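Local structure of ABC transporter, periplasmic solute-binding protein (Rhizobium meliloti, 4WED) at residues Met277-Asp282 with Lys294-Gly299; Glu285-Pro290 with Leu364-Val369; Glu383-Glu388 with Ile394-Arg399; Leu421-Pro426 with Val434-Ser439; Gly447-Asp452 with Asp486-Leu491. The protein probably binds a solute in the periplasm, perhaps a peptide, nickel or heme, and delivers it to an ABC transporter. All blocks are in the same frame, centred on the assembly; numbering follows the deposited sequence.

Contact 1 of 5, residues Met277-Asp282 with Lys294-Gly299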
# COMPACT_ATOMS: atom_id res chain seq x y z
N MSE A 277 9.88 13.40 -0.61
CA MSE A 277 10.11 14.61 -1.34
C MSE A 277 11.05 14.32 -2.49
O MSE A 277 12.03 13.59 -2.36
CB MSE A 277 10.66 15.65 -0.44
CG MSE A 277 10.57 16.97 -1.19
SE MSE A 277 11.13 18.38 0.06
CE MSE A 277 13.03 17.87 0.28
N ALA A 278 10.72 14.93 -3.63
CA ALA A 278 11.42 14.78 -4.87
C ALA A 278 12.21 16.04 -5.20
O ALA A 278 11.83 17.15 -4.82
CB ALA A 278 10.42 14.53 -5.98
N PHE A 279 13.29 15.84 -5.95
CA PHE A 279 14.20 16.90 -6.32
C PHE A 279 14.13 17.02 -7.81
O PHE A 279 14.08 16.01 -8.49
CB PHE A 279 15.65 16.49 -5.97
CG PHE A 279 15.93 16.42 -4.50
CD1 PHE A 279 15.89 17.58 -3.73
CD2 PHE A 279 16.27 15.22 -3.88
CE1 PHE A 279 16.17 17.53 -2.37
CE2 PHE A 279 16.53 15.16 -2.52
CZ PHE A 279 16.48 16.33 -1.76
N ASN A 280 14.19 18.23 -8.33
CA ASN A 280 14.28 18.39 -9.77
C ASN A 280 15.49 19.17 -10.24
O ASN A 280 15.40 20.38 -10.50
CB ASN A 280 13.05 19.04 -10.31
CG ASN A 280 13.05 19.06 -11.81
OD1 ASN A 280 13.93 18.47 -12.44
ND2 ASN A 280 12.10 19.73 -12.37
N PRO A 281 16.64 18.48 -10.35
CA PRO A 281 17.90 19.21 -10.65
C PRO A 281 17.95 19.75 -12.09
O PRO A 281 18.66 20.71 -12.35
CB PRO A 281 19.00 18.19 -10.37
CG PRO A 281 18.32 16.85 -10.25
CD PRO A 281 16.86 17.05 -10.00
N ASP A 282 17.15 19.18 -12.99
CA ASP A 282 17.05 19.68 -14.37
C ASP A 282 16.49 21.11 -14.40
O ASP A 282 16.85 21.90 -15.27
CB ASP A 282 16.20 18.75 -15.24
CG ASP A 282 16.77 17.32 -15.32
OD1 ASP A 282 18.01 17.18 -15.45
OD2 ASP A 282 16.00 16.35 -15.27
N LYS A 294 21.51 16.64 -0.03
CA LYS A 294 21.69 16.06 1.27
C LYS A 294 21.36 17.09 2.34
O LYS A 294 20.69 16.79 3.32
CB LYS A 294 23.15 15.64 1.41
CG LYS A 294 23.51 14.84 2.65
CD LYS A 294 24.92 14.28 2.50
CE LYS A 294 25.39 13.65 3.78
NZ LYS A 294 26.87 13.39 3.74
N ALA A 295 21.84 18.31 2.13
CA ALA A 295 21.63 19.34 3.10
C ALA A 295 20.14 19.58 3.23
O ALA A 295 19.62 19.69 4.34
CB ALA A 295 22.35 20.63 2.72
N VAL A 296 19.45 19.68 2.11
CA VAL A 296 18.02 19.87 2.14
C VAL A 296 17.43 18.77 2.99
O VAL A 296 16.71 19.02 3.94
CB VAL A 296 17.42 19.85 0.74
CG1 VAL A 296 15.92 19.72 0.82
CG2 VAL A 296 17.79 21.13 0.02
N SER A 297 17.84 17.55 2.71
CA SER A 297 17.26 16.43 3.38
C SER A 297 17.55 16.34 4.90
O SER A 297 16.66 16.00 5.71
CB SER A 297 17.73 15.16 2.68
OG SER A 297 17.42 14.08 3.49
N ILE A 298 18.78 16.60 5.32
CA ILE A 298 19.04 16.57 6.77
C ILE A 298 18.72 17.87 7.46
O ILE A 298 18.69 17.92 8.69
CB ILE A 298 20.49 16.20 7.14
CG1 ILE A 298 21.45 17.29 6.70
CG2 ILE A 298 20.85 14.82 6.60
CD1 ILE A 298 22.82 17.03 7.26
N GLY A 299 18.48 18.91 6.68
CA GLY A 299 18.00 20.20 7.19
C GLY A 299 16.53 20.17 7.60
O GLY A 299 16.04 21.09 8.25
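The end of strand 274-279 runs past helix 290-299 at side-chain distance, the CA atoms of Phe279 and Val296 lying 9.7 Å apart. Val296 bridges the gap with a single branch, CG1, which meets both Phe279 and Met277. Met277, present as selenomethionine, offers its terminal methyl: CE lies 3.5 Å from Val296 CG1, the two side chains crossing at about a right angle. The selenomethionine chain is extended as far as SE and then bends at its last torsion (66°), which brings CE round to the helix. Phe279 approaches from the direction opposite to Val296 and presents a ring edge, with Val296 CG1 in the ring plane and 3.9 Å from Phe279 CE1. Ala489 of the adjoining strand 488-500 touches both Met277 and Phe279, while Leu417 flanks Phe279 from strand 417-421. Elsewhere on the helix, Ala295 packs on Leu345 and Leu346 of helix 339-348. All three touching residues are buried and meet through apolar groups, which implies that at this point strand and helix are joined by close fit and exclusion of water, probably without directional bonds.

Contact 2 of 5, residues Glu285-Pro290 with Leu364-Val369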
# COMPACT_ATOMS: atom_id res chain seq x y z
N GLU A 285 19.22 24.38 -10.84
CA GLU A 285 20.66 24.12 -10.96
C GLU A 285 21.38 23.76 -9.62
O GLU A 285 22.34 23.00 -9.63
CB GLU A 285 21.33 25.32 -11.63
CG GLU A 285 22.47 25.02 -12.58
CD GLU A 285 23.21 26.29 -12.97
OE1 GLU A 285 22.54 27.33 -13.19
OE2 GLU A 285 24.45 26.28 -13.05
N PRO A 286 20.90 24.29 -8.47
CA PRO A 286 21.52 23.89 -7.19
C PRO A 286 21.29 22.42 -6.73
O PRO A 286 22.05 21.88 -5.92
CB PRO A 286 20.89 24.86 -6.18
CG PRO A 286 20.51 26.08 -7.00
CD PRO A 286 20.06 25.51 -8.31
N LEU A 287 20.26 21.77 -7.24
CA LEU A 287 19.97 20.45 -6.77
C LEU A 287 20.79 19.45 -7.53
O LEU A 287 20.74 18.28 -7.22
CB LEU A 287 18.50 20.17 -6.99
CG LEU A 287 17.61 21.07 -6.17
CD1 LEU A 287 16.16 20.76 -6.49
CD2 LEU A 287 17.91 20.90 -4.67
N LYS A 288 21.51 19.90 -8.56
CA LYS A 288 22.44 19.02 -9.27
C LYS A 288 23.60 18.66 -8.37
O LYS A 288 24.20 17.62 -8.52
CB LYS A 288 23.00 19.67 -10.54
CG LYS A 288 21.95 20.14 -11.52
CD LYS A 288 22.52 20.31 -12.91
CE LYS A 288 21.48 20.85 -13.87
NZ LYS A 288 22.14 21.24 -15.14
N ASP A 289 23.92 19.55 -7.45
CA ASP A 289 24.94 19.28 -6.48
C ASP A 289 24.37 18.39 -5.37
O ASP A 289 23.63 18.85 -4.54
CB ASP A 289 25.43 20.60 -5.90
CG ASP A 289 26.63 20.41 -5.00
OD1 ASP A 289 26.73 19.31 -4.40
OD2 ASP A 289 27.45 21.35 -4.88
N PRO A 290 24.76 17.11 -5.33
CA PRO A 290 24.21 16.19 -4.33
C PRO A 290 24.43 16.56 -2.87
O PRO A 290 23.68 16.07 -2.02
CB PRO A 290 24.94 14.88 -4.63
CG PRO A 290 26.11 15.26 -5.45
CD PRO A 290 25.61 16.39 -6.29
N LEU A 364 19.93 31.08 -2.74
CA LEU A 364 19.59 29.66 -2.87
C LEU A 364 18.08 29.56 -2.66
O LEU A 364 17.59 29.44 -1.53
CB LEU A 364 20.39 28.85 -1.86
CG LEU A 364 20.27 27.32 -1.91
CD1 LEU A 364 20.05 26.71 -3.29
CD2 LEU A 364 21.50 26.70 -1.25
N THR A 365 17.35 29.69 -3.76
CA THR A 365 15.89 29.77 -3.76
C THR A 365 15.37 28.51 -4.41
O THR A 365 15.80 28.18 -5.51
CB THR A 365 15.43 30.97 -4.55
OG1 THR A 365 15.89 32.14 -3.88
CG2 THR A 365 13.94 31.04 -4.58
N LEU A 366 14.49 27.80 -3.72
CA LEU A 366 13.84 26.60 -4.27
C LEU A 366 12.33 26.71 -4.14
O LEU A 366 11.83 27.24 -3.15
CB LEU A 366 14.32 25.37 -3.54
CG LEU A 366 15.79 25.08 -3.83
CD1 LEU A 366 16.34 24.13 -2.78
CD2 LEU A 366 16.00 24.54 -5.25
N GLU A 367 11.63 26.23 -5.16
CA GLU A 367 10.18 26.29 -5.20
C GLU A 367 9.58 24.94 -4.88
O GLU A 367 9.71 23.99 -5.62
CB GLU A 367 9.70 26.79 -6.56
CG GLU A 367 8.19 26.99 -6.59
CD GLU A 367 7.61 27.22 -7.97
OE1 GLU A 367 7.44 26.23 -8.72
OE2 GLU A 367 7.29 28.39 -8.30
N LEU A 368 8.89 24.87 -3.76
CA LEU A 368 8.13 23.71 -3.38
C LEU A 368 6.68 23.84 -3.87
O LEU A 368 5.92 24.73 -3.43
CB LEU A 368 8.17 23.56 -1.86
CG LEU A 368 7.36 22.41 -1.28
CD1 LEU A 368 7.49 21.11 -2.07
CD2 LEU A 368 7.77 22.21 0.17
N VAL A 369 6.32 22.96 -4.81
CA VAL A 369 4.99 22.96 -5.36
C VAL A 369 4.15 21.97 -4.58
O VAL A 369 4.58 20.85 -4.32
CB VAL A 369 4.99 22.65 -6.88
CG1 VAL A 369 3.56 22.73 -7.45
CG2 VAL A 369 5.88 23.64 -7.62
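Apolar contacts join Pro286 and Leu287 to Leu364 and Leu366 in two pairs. In the first, Pro286 and Leu364 lie alongside with their side chains running in opposite senses, and the Leu364 methyl CD1 rests 3.5 Å from Pro286 CB and 3.8 Å from Pro286 CG, beside one side of the proline ring. In the second, the forked ends of two leucines cross at a slant: Leu366 CD2 lies 3.9 Å from Leu287 CG, and Leu366 CD1 is 4.1 Å from Leu287 CD2. With CG anti to its carbonyl carbon (chi1 -64°), Leu287 brings its branched end nearer the strand than its CB. Polar interactions serve each segment separately. Asp289 is the N-cap of the following helix, its OD1 accepting from Gln291 N, and Leu287 O is bound by Arg293 NE. On the strand, Glu367 OE1 forms a salt bridge with Arg399 NH2, and Glu367 N is bonded to Asp416 OD2. The loop leading into helix 290-299 thus packs on strand 362-370, the opening strand of a beta-alpha-beta unit in this family 5 solute-binding fold; the strand is the middle one of a three-stranded mixed sheet.

Contact 3 of 5, residues Glu383-Glu388 with Ile394-Arg399; sequences EVIQSE and IDLVIR
Gln386 sends CG anti to its backbone N (chi1 168°) and continues extended beyond it, a course that carries the amide from the helix to the Leu396 backbone, while a turn at the last torsion brings NE2 round to the carbonyl. Gln386 NE2 donates to Leu396 O at 2.8 Å. The bond is nearly straight (166° at the hydrogen), the acceptor lies close to the amide plane of Gln386, and the donor arrives almost end-on to the carbonyl. A water accepts from Ile398 N at 3.2 Å and, weakly, from the same Gln386 NE2 at 3.3 Å, linking the amide to a second strand residue. Helix 378-392 and strand 395-400 are the second and third elements of a beta-alpha-beta crossover that begins with strand 362-370. Here their local axes run nearly antiparallel (159°) and come within 7.5 Å. Alongside the glutamine stem, Leu396 points from the strand toward the helix: its CD2 lies 3.5 Å from Gln386 CB and 3.8 Å from Ile385 CG2. Ile398, crossing the glutamine at about a right angle, places CD1 3.6 Å from Gln386 NE2 and also touches the Glu383 methylene CG, at the more exposed end of the interface. Deeper in, Leu396 also packs on Leu368 and Leu417, and Ile385 on Ile305 and Phe419. At the end of the helical segment, Glu388 OE1 accepts a hydrogen bond from the backbone N of Asp301, just ahead of helix 302-310.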
# COMPACT_ATOMS: atom_id res chain seq x y z
N GLU A 383 5.20 24.73 5.02
CA GLU A 383 5.51 25.86 5.89
C GLU A 383 6.40 25.46 7.04
O GLU A 383 7.14 26.28 7.55
CB GLU A 383 4.23 26.49 6.41
CG GLU A 383 3.32 26.96 5.29
CD GLU A 383 2.13 27.75 5.78
OE1 GLU A 383 1.57 27.37 6.83
OE2 GLU A 383 1.75 28.75 5.10
N VAL A 384 6.32 24.21 7.48
CA VAL A 384 7.29 23.68 8.41
C VAL A 384 8.68 23.67 7.75
O VAL A 384 9.65 24.19 8.28
CB VAL A 384 6.97 22.22 8.80
CG1 VAL A 384 8.09 21.61 9.64
CG2 VAL A 384 5.65 22.15 9.53
N ILE A 385 8.73 23.07 6.57
CA ILE A 385 9.97 22.93 5.80
C ILE A 385 10.60 24.29 5.46
O ILE A 385 11.78 24.51 5.70
CB ILE A 385 9.71 22.12 4.51
CG1 ILE A 385 9.36 20.68 4.89
CG2 ILE A 385 10.90 22.17 3.57
CD1 ILE A 385 8.68 19.89 3.80
N GLN A 386 9.80 25.18 4.92
CA GLN A 386 10.28 26.49 4.53
C GLN A 386 11.00 27.20 5.68
O GLN A 386 12.00 27.94 5.50
CB GLN A 386 9.07 27.32 4.11
CG GLN A 386 9.33 28.81 3.93
CD GLN A 386 8.03 29.56 3.68
OE1 GLN A 386 7.27 29.82 4.62
NE2 GLN A 386 7.78 29.92 2.43
N SER A 387 10.41 27.00 6.86
CA SER A 387 10.89 27.56 8.10
C SER A 387 12.21 26.87 8.54
O SER A 387 13.12 27.52 9.08
CB SER A 387 9.79 27.41 9.16
OG SER A 387 10.32 27.59 10.45
N GLU A 388 12.31 25.57 8.32
CA GLU A 388 13.50 24.82 8.62
C GLU A 388 14.64 25.08 7.65
O GLU A 388 15.79 25.11 8.05
CB GLU A 388 13.17 23.34 8.64
CG GLU A 388 12.38 22.96 9.87
CD GLU A 388 11.81 21.57 9.79
OE1 GLU A 388 11.97 20.94 8.72
OE2 GLU A 388 11.22 21.10 10.79
N ILE A 394 18.36 28.35 3.21
CA ILE A 394 17.66 28.14 1.96
C ILE A 394 16.34 28.88 2.00
O ILE A 394 15.63 28.83 2.99
CB ILE A 394 17.39 26.64 1.75
CG1 ILE A 394 18.69 25.96 1.29
CG2 ILE A 394 16.24 26.44 0.75
CD1 ILE A 394 18.85 24.53 1.69
N ASP A 395 16.03 29.57 0.90
CA ASP A 395 14.80 30.38 0.75
C ASP A 395 13.73 29.55 0.01
O ASP A 395 13.74 29.43 -1.22
CB ASP A 395 15.11 31.69 -0.01
CG ASP A 395 13.85 32.55 -0.31
OD1 ASP A 395 12.94 32.64 0.54
OD2 ASP A 395 13.77 33.13 -1.41
N LEU A 396 12.84 28.96 0.77
CA LEU A 396 11.84 28.08 0.19
C LEU A 396 10.57 28.89 -0.19
O LEU A 396 9.86 29.45 0.66
CB LEU A 396 11.51 26.94 1.15
CG LEU A 396 10.73 25.76 0.53
CD1 LEU A 396 11.63 24.64 0.02
CD2 LEU A 396 9.76 25.14 1.51
N VAL A 397 10.32 28.99 -1.48
CA VAL A 397 9.05 29.56 -1.92
C VAL A 397 8.01 28.43 -2.16
O VAL A 397 8.29 27.40 -2.81
CB VAL A 397 9.21 30.51 -3.16
CG1 VAL A 397 10.38 31.48 -2.97
CG2 VAL A 397 9.38 29.74 -4.45
N ILE A 398 6.80 28.65 -1.63
CA ILE A 398 5.71 27.70 -1.79
C ILE A 398 4.71 28.17 -2.85
O ILE A 398 4.22 29.29 -2.80
CB ILE A 398 4.97 27.48 -0.47
CG1 ILE A 398 5.99 27.10 0.62
CG2 ILE A 398 3.89 26.41 -0.62
CD1 ILE A 398 5.45 27.16 2.03
N ARG A 399 4.42 27.30 -3.80
CA ARG A 399 3.35 27.49 -4.76
C ARG A 399 2.28 26.39 -4.48
O ARG A 399 2.49 25.20 -4.78
CB ARG A 399 3.92 27.46 -6.18
CG ARG A 399 2.94 27.87 -7.27
CD ARG A 399 3.65 28.10 -8.60
NE ARG A 399 4.11 26.84 -9.21
CZ ARG A 399 4.87 26.77 -10.31
NH1 ARG A 399 5.27 27.88 -10.93
NH2 ARG A 399 5.24 25.59 -10.78
O HOH W 1 6.08 31.33 -0.02

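Contact 4 of 5, residues Leu421-Pro426 with Val434-Ser439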
# COMPACT_ATOMS: atom_id res chain seq x y z
N LEU A 421 3.81 10.18 -3.02
CA LEU A 421 3.40 9.13 -2.13
C LEU A 421 3.64 7.86 -2.86
O LEU A 421 3.30 7.79 -3.98
CB LEU A 421 1.90 9.24 -1.84
CG LEU A 421 1.48 10.31 -0.82
CD1 LEU A 421 -0.01 10.48 -0.92
CD2 LEU A 421 1.84 9.96 0.59
N THR A 422 4.26 6.87 -2.22
CA THR A 422 4.37 5.56 -2.80
C THR A 422 3.01 4.87 -2.90
O THR A 422 2.03 5.26 -2.30
CB THR A 422 5.41 4.64 -2.08
OG1 THR A 422 5.09 4.43 -0.69
CG2 THR A 422 6.80 5.23 -2.20
N TYR A 423 2.97 3.83 -3.70
CA TYR A 423 1.76 3.12 -3.97
C TYR A 423 1.30 2.30 -2.75
O TYR A 423 0.07 2.15 -2.55
CB TYR A 423 1.95 2.20 -5.18
CG TYR A 423 2.06 2.90 -6.53
CD1 TYR A 423 1.94 4.26 -6.63
CD2 TYR A 423 2.22 2.18 -7.71
CE1 TYR A 423 2.01 4.89 -7.86
CE2 TYR A 423 2.25 2.81 -8.95
CZ TYR A 423 2.16 4.18 -9.00
OH TYR A 423 2.21 4.89 -10.17
N GLY A 424 2.25 1.78 -1.97
CA GLY A 424 1.89 0.95 -0.80
C GLY A 424 1.65 -0.54 -1.09
O GLY A 424 1.63 -0.97 -2.24
N ALA A 425 1.49 -1.34 -0.04
CA ALA A 425 1.26 -2.77 -0.18
C ALA A 425 -0.06 -2.92 -0.88
O ALA A 425 -0.93 -2.14 -0.61
CB ALA A 425 1.18 -3.43 1.17
N PRO A 426 -0.23 -3.91 -1.77
CA PRO A 426 0.70 -4.99 -2.05
C PRO A 426 1.47 -4.82 -3.36
O PRO A 426 2.01 -5.79 -3.88
CB PRO A 426 -0.23 -6.18 -2.20
CG PRO A 426 -1.45 -5.59 -2.87
CD PRO A 426 -1.53 -4.16 -2.40
N VAL A 434 9.29 1.12 -10.36
CA VAL A 434 9.15 1.16 -11.78
C VAL A 434 8.40 2.41 -12.19
O VAL A 434 8.86 3.15 -13.07
CB VAL A 434 8.42 -0.11 -12.27
CG1 VAL A 434 7.91 0.07 -13.69
CG2 VAL A 434 9.37 -1.32 -12.20
N ALA A 435 7.24 2.65 -11.58
CA ALA A 435 6.37 3.73 -12.02
C ALA A 435 6.98 5.10 -11.76
O ALA A 435 6.79 6.01 -12.58
CB ALA A 435 5.02 3.63 -11.35
N LEU A 436 7.73 5.25 -10.66
CA LEU A 436 8.21 6.56 -10.25
C LEU A 436 9.69 6.78 -10.52
O LEU A 436 10.18 7.90 -10.38
CB LEU A 436 7.95 6.78 -8.76
CG LEU A 436 6.49 6.68 -8.28
CD1 LEU A 436 6.46 6.95 -6.77
CD2 LEU A 436 5.55 7.65 -8.99
N CYS A 437 10.42 5.72 -10.85
CA CYS A 437 11.85 5.83 -10.96
C CYS A 437 12.46 5.34 -12.26
O CYS A 437 13.53 5.79 -12.62
CB CYS A 437 12.51 5.13 -9.79
SG CYS A 437 12.12 5.88 -8.20
N LEU A 438 11.81 4.44 -12.99
CA LEU A 438 12.36 3.99 -14.26
C LEU A 438 12.04 5.00 -15.38
O LEU A 438 10.87 5.22 -15.69
CB LEU A 438 11.82 2.58 -14.61
CG LEU A 438 12.39 1.80 -15.85
CD1 LEU A 438 13.76 1.17 -15.64
CD2 LEU A 438 11.45 0.69 -16.24
N SER A 439 13.07 5.61 -15.98
CA SER A 439 12.88 6.52 -17.15
C SER A 439 11.95 5.98 -18.22
O SER A 439 11.06 6.67 -18.66
CB SER A 439 14.19 6.87 -17.85
OG SER A 439 14.87 7.90 -17.18
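The Tyr423 ring is met obliquely by the Ala435 methyl, which approaches its hydroxyl end. Ala435 CB lies 3.3 Å from Tyr423 OH, 3.7 Å from Tyr423 CZ and 3.8 Å from Tyr423 CE2; the methyl is thus nearest the oxygen, with the two ring carbons a little farther off. Tyr423 holds CG anti to its carbonyl carbon (chi1 -72°), which aims the ring from the loop at the helix although the backbones are well separated; the nearest CA atoms, those of Tyr423 and Ala435, are 9.3 Å apart. Leu436, the next helix residue, adds looser packing. Its CD2 is 4.5 Å from Tyr423 OH, and its other methyl, CD1, faces the backbone at 4.3 Å from Leu421 O. Tyr423 is exposed, whereas Ala435 and Leu436 are buried. The loop is held by other bonds: Tyr423 N is paired with Ser432 OG and Gly424 N with Asp428 OD2. A cis peptide precedes Pro426. The helix end has its own polar partner in Lys448 NZ, which donates to Ala435 O. Just beyond strand 417-421, Thr422 is bonded to Thr274 at the start of strand 274-279, and the 421-426 segment then runs on to Pro426, which touches Tyr71 of strand 69-71. Helix 430-437 also packs through Val434 and Cys437 on helix 457-465.

Contact 5 of 5, residues Gly447-Asp452 with Asp486-Leu491; sequences GKLVTD and DAIAPL
Leu449 and Val450 converge on Ile488, whose CG2 methyl takes both contacts. Leu449 crosses it at a slant, with CG 3.6 Å and CD2 3.9 Å from Ile488 CG2. Val450 comes in at about a right angle and places CG1 4.0 Å from the same methyl. The other valine branch serves the preceding residue, Val450 CG2 lying 4.1 Å from Ala487 CB. A water completes this first shell by donating to Leu449 O at 2.8 Å and to Ala487 O at 2.7 Å, so two carbonyls beside the apolar patch share one polar bridge. Torsions set the branches: Val450 (chi1 50°) and Ile488 (chi1 54°) both have CG1 wedged between backbone N and carbonyl carbon, and this leaves Ile488 CG2 turned to the loop. Around these groups, Met320 touches both Leu449 and Ile488, Leu482 touches both Val450 and Ala487, and Trp481 also packs on Ala487. Leu449 reaches further, onto Val276 and Ala278 of strand 274-279 and Phe420 of strand 417-421. Asp486, with positive phi, closes helix 471-485 in a Schellman motif just before Ala487. The loop before helix 457-465 therefore packs where the chain passes from helix 471-485 into the long strand 488-500, which pairs antiparallel with strands 242-244, 265-269, 274-279 and 315-316 in the branched sheet of this solute-binding protein.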
# COMPACT_ATOMS: atom_id res chain seq x y z
N GLY A 447 3.96 11.01 -13.18
CA GLY A 447 5.07 11.86 -12.69
C GLY A 447 6.29 11.01 -12.27
O GLY A 447 6.16 9.81 -12.04
N LYS A 448 7.48 11.60 -12.17
CA LYS A 448 8.71 10.88 -11.75
C LYS A 448 9.43 11.48 -10.56
O LYS A 448 9.77 12.67 -10.53
CB LYS A 448 9.71 10.83 -12.90
CG LYS A 448 9.23 10.11 -14.14
CD LYS A 448 9.37 8.62 -13.92
CE LYS A 448 8.56 7.79 -14.89
NZ LYS A 448 8.85 6.35 -14.65
N LEU A 449 9.70 10.63 -9.59
CA LEU A 449 10.61 10.93 -8.47
C LEU A 449 12.04 11.24 -8.93
O LEU A 449 12.64 12.25 -8.56
CB LEU A 449 10.66 9.73 -7.53
CG LEU A 449 10.62 9.92 -6.02
CD1 LEU A 449 9.60 10.93 -5.56
CD2 LEU A 449 10.34 8.55 -5.39
N VAL A 450 12.58 10.36 -9.75
CA VAL A 450 13.95 10.50 -10.17
C VAL A 450 14.18 9.75 -11.49
O VAL A 450 13.75 8.62 -11.64
CB VAL A 450 14.88 9.98 -9.05
CG1 VAL A 450 14.45 8.60 -8.58
CG2 VAL A 450 16.32 9.96 -9.52
N THR A 451 14.82 10.40 -12.45
CA THR A 451 15.07 9.77 -13.75
C THR A 451 16.52 9.89 -14.14
O THR A 451 16.98 10.96 -14.54
CB THR A 451 14.20 10.39 -14.87
OG1 THR A 451 14.26 11.83 -14.81
CG2 THR A 451 12.76 9.91 -14.73
N ASP A 452 17.25 8.79 -14.00
CA ASP A 452 18.62 8.71 -14.51
C ASP A 452 18.74 7.46 -15.40
O ASP A 452 18.98 6.35 -14.93
CB ASP A 452 19.63 8.69 -13.36
CG ASP A 452 21.04 9.06 -13.81
OD1 ASP A 452 21.35 9.11 -15.03
OD2 ASP A 452 21.87 9.30 -12.93
N ASP A 486 21.81 10.78 -2.89
CA ASP A 486 20.83 11.66 -2.27
C ASP A 486 19.79 12.06 -3.31
O ASP A 486 19.51 13.22 -3.50
CB ASP A 486 21.51 12.89 -1.65
CG ASP A 486 22.36 12.54 -0.42
OD1 ASP A 486 21.74 12.28 0.65
OD2 ASP A 486 23.63 12.54 -0.52
N ALA A 487 19.26 11.05 -3.99
CA ALA A 487 18.44 11.28 -5.17
C ALA A 487 17.02 11.57 -4.81
O ALA A 487 16.31 12.21 -5.60
CB ALA A 487 18.49 10.09 -6.07
N ILE A 488 16.61 11.11 -3.62
CA ILE A 488 15.27 11.33 -3.10
C ILE A 488 15.34 11.71 -1.63
O ILE A 488 16.36 11.49 -1.01
CB ILE A 488 14.37 10.05 -3.26
CG1 ILE A 488 15.03 8.81 -2.65
CG2 ILE A 488 14.03 9.80 -4.74
CD1 ILE A 488 14.04 7.70 -2.33
N ALA A 489 14.26 12.27 -1.06
CA ALA A 489 14.18 12.52 0.41
C ALA A 489 12.90 11.95 1.02
O ALA A 489 11.90 12.60 1.02
CB ALA A 489 14.33 14.03 0.72
N PRO A 490 12.92 10.68 1.49
CA PRO A 490 11.76 10.14 2.20
C PRO A 490 11.51 10.91 3.47
O PRO A 490 12.43 11.28 4.13
CB PRO A 490 12.16 8.70 2.50
CG PRO A 490 13.30 8.39 1.59
CD PRO A 490 14.01 9.69 1.39
N LEU A 491 10.27 11.24 3.77
CA LEU A 491 9.99 12.11 4.91
C LEU A 491 9.42 11.31 6.07
O LEU A 491 10.12 11.06 7.03
CB LEU A 491 9.05 13.21 4.44
CG LEU A 491 9.67 14.09 3.35
CD1 LEU A 491 8.65 15.14 2.95
CD2 LEU A 491 10.91 14.77 3.91
O HOH W 2 13.91 13.19 -6.21

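Overall arrangement
Contacts 1 and 2 are buried and apolar; they touch, Leu287 packing on Phe279. Contacts 3, 4 and 5 are only partly buried, and polar groups enter them: contact 3 has a direct side-chain bond and a water, contact 5 a water bridge between carbonyls, and contact 4 the phenol of an exposed tyrosine. Contacts 1 and 5 hold adjacent strands of one sheet, 274-279 and 488-500. Contacts 2 and 3 likewise share the sheet formed by 362-370 and 395-400, while Val296 touches Ile394 to join contact 1 to contact 3. Contact 4 lies nearest the chain's centre and meets contact 5 where Lys448 NZ bonds Ala435 O and Leu436 O packs on Leu449 CB.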